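Local coordinates for CYTH domain-containing protein (PDB 1YEM) that is of unknown function but belongs to the CYTH family, whose members typically act on triphosphate-bearing substrates with the help of divalent metal ions, at residues 23-26 and 27-31. Numbering follows the deposited sequence.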
loop_
_atom_site.group_PDB
_atom_site.type_symbol
_atom_site.label_atom_id
_atom_site.label_comp_id
_atom_site.label_asym_id
_atom_site.label_seq_id
_atom_site.Cartn_x
_atom_site.Cartn_y
_atom_site.Cartn_z
ATOM N N LEU B 23 3.976 12.677 32.385
ATOM C CA LEU B 23 4.443 13.873 31.660
ATOM C C LEU B 23 5.220 14.833 32.575
ATOM O O LEU B 23 6.073 15.582 32.089
ATOM C CB LEU B 23 3.294 14.595 30.922
ATOM C CG LEU B 23 3.167 14.185 29.439
ATOM C CD1 LEU B 23 1.794 14.500 28.877
ATOM C CD2 LEU B 23 4.238 14.854 28.589
ATOM N N HIS B 24 4.940 14.800 33.884
ATOM C CA HIS B 24 5.780 15.520 34.842
ATOM C C HIS B 24 7.159 14.871 34.906
ATOM O O HIS B 24 8.169 15.548 34.722
ATOM C CB HIS B 24 5.177 15.571 36.254
ATOM C CG HIS B 24 6.061 16.267 37.252
ATOM N ND1 HIS B 24 6.619 15.620 38.338
ATOM C CD2 HIS B 24 6.517 17.545 37.301
ATOM C CE1 HIS B 24 7.362 16.475 39.025
ATOM N NE2 HIS B 24 7.318 17.649 38.416
ATOM N N THR B 25 7.184 13.562 35.167
ATOM C CA THR B 25 8.422 12.783 35.186
ATOM C C THR B 25 9.255 13.022 33.927
ATOM O O THR B 25 10.462 13.176 33.993
ATOM C CB THR B 25 8.129 11.273 35.298
ATOM O OG1 THR B 25 7.259 11.031 36.408
ATOM C CG2 THR B 25 9.414 10.481 35.485
ATOM N N LEU B 26 8.589 13.079 32.787
ATOM C CA LEU B 26 9.262 13.269 31.514
ATOM C C LEU B 26 9.834 14.693 31.338
ATOM O O LEU B 26 10.947 14.850 30.841
ATOM C CB LEU B 26 8.282 12.950 30.377
ATOM C CG LEU B 26 8.847 12.861 28.963
ATOM C CD1 LEU B 26 9.799 11.687 28.842
ATOM C CD2 LEU B 26 7.706 12.744 27.968
ATOM N N ASN B 27 9.061 15.717 31.733
ATOM C CA ASN B 27 9.491 17.132 31.597
ATOM C C ASN B 27 10.684 17.444 32.485
ATOM O O ASN B 27 11.474 18.348 32.198
ATOM C CB ASN B 27 8.326 18.126 31.882
ATOM C CG ASN B 27 8.186 18.518 33.382
ATOM O OD1 ASN B 27 9.173 18.747 34.078
ATOM N ND2 ASN B 27 6.945 18.626 33.852
ATOM N N THR B 28 10.776 16.698 33.581
ATOM C CA THR B 28 11.900 16.745 34.492
ATOM C C THR B 28 13.228 16.432 33.771
ATOM O O THR B 28 14.223 17.104 33.989
ATOM C CB THR B 28 11.640 15.754 35.658
ATOM O OG1 THR B 28 10.667 16.315 36.561
ATOM C CG2 THR B 28 12.887 15.441 36.399
ATOM N N PHE B 29 13.226 15.415 32.917
ATOM C CA PHE B 29 14.385 15.096 32.056
ATOM C C PHE B 29 14.294 15.819 30.712
ATOM O O PHE B 29 15.220 15.749 29.896
ATOM C CB PHE B 29 14.476 13.593 31.845
ATOM C CG PHE B 29 14.638 12.840 33.116
ATOM C CD1 PHE B 29 15.897 12.593 33.632
ATOM C CD2 PHE B 29 13.535 12.424 33.830
ATOM C CE1 PHE B 29 16.054 11.920 34.827
ATOM C CE2 PHE B 29 13.680 11.750 35.023
ATOM C CZ PHE B 29 14.947 11.494 35.525
ATOM N N ASN B 30 13.149 16.478 30.488
ATOM C CA ASN B 30 12.947 17.405 29.381
ATOM C C ASN B 30 13.635 16.954 28.061
ATOM O O ASN B 30 14.642 17.544 27.640
ATOM C CB ASN B 30 13.431 18.804 29.812
ATOM C CG ASN B 30 12.937 19.908 28.895
ATOM O OD1 ASN B 30 11.792 19.879 28.404
ATOM N ND2 ASN B 30 13.797 20.893 28.654
ATOM N N PRO B 31 13.101 15.887 27.424
ATOM C CA PRO B 31 13.670 15.352 26.188
ATOM C C PRO B 31 13.211 16.101 24.943
ATOM O O PRO B 31 12.306 16.939 25.003
ATOM C CB PRO B 31 13.112 13.936 26.151
ATOM C CG PRO B 31 11.745 14.088 26.743
ATOM C CD PRO B 31 11.918 15.113 27.851
#
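His24 and Thr28 lie one turn apart near the C-terminal end of helix 19-29, and backbone hydrogen bonding joins them first. Thr28 N donates to His24 O at 3.1 Å, and Asn27 N makes the equivalent helical bond to Leu23 O. The same His24 carbonyl takes a second hydrogen bond from Thr28 OG1 (3.2 Å), which arrives 40° above the carbonyl plane. Thr28 can do this because chi1 of -75° sets OG1 beside its own backbone N, facing back along the helix; a hydroxyl one bond from CB is short enough to reach the carbonyl one turn back. At the helix end the pattern frays: Leu26 O receives two weak bonds, from Phe29 N three residues on and from Asn30 N four on. Asn30 then leaves the helix with positive phi, a conformation asparagine tolerates well.

Among the polar side chains, the His24 ring has Thr28 OG1 over one face, offset toward the rim, while Asn27 ND2 approaches CD2 of His24 obliquely at 3.6 Å, ring and amide planes 83° apart.

Phe29 turns the weakly polar C-H edge of its ring to a carbonyl, CD2 lying 3.2 Å from Thr25 O; Leu155 touches both residues.

The apolar contact lies where the chain turns into strand 32-44. Leu26, buried, meets Pro31 CG with its CD1 at 3.7 Å, the side chains crossing at about a right angle, and Tyr113 of strand 102-115 touches both. Pro31 suits the helix end, its rigid ring bringing no N-H to satisfy. Replacing Leu26 by an alanine would probably open a gap beside the Pro31 ring and cost Tyr113 part of its apolar packing. Mostly polar groups thus face outward, Phe29 being an exception, while Leu26 and Pro31 pack on Tyr113 of the barrel.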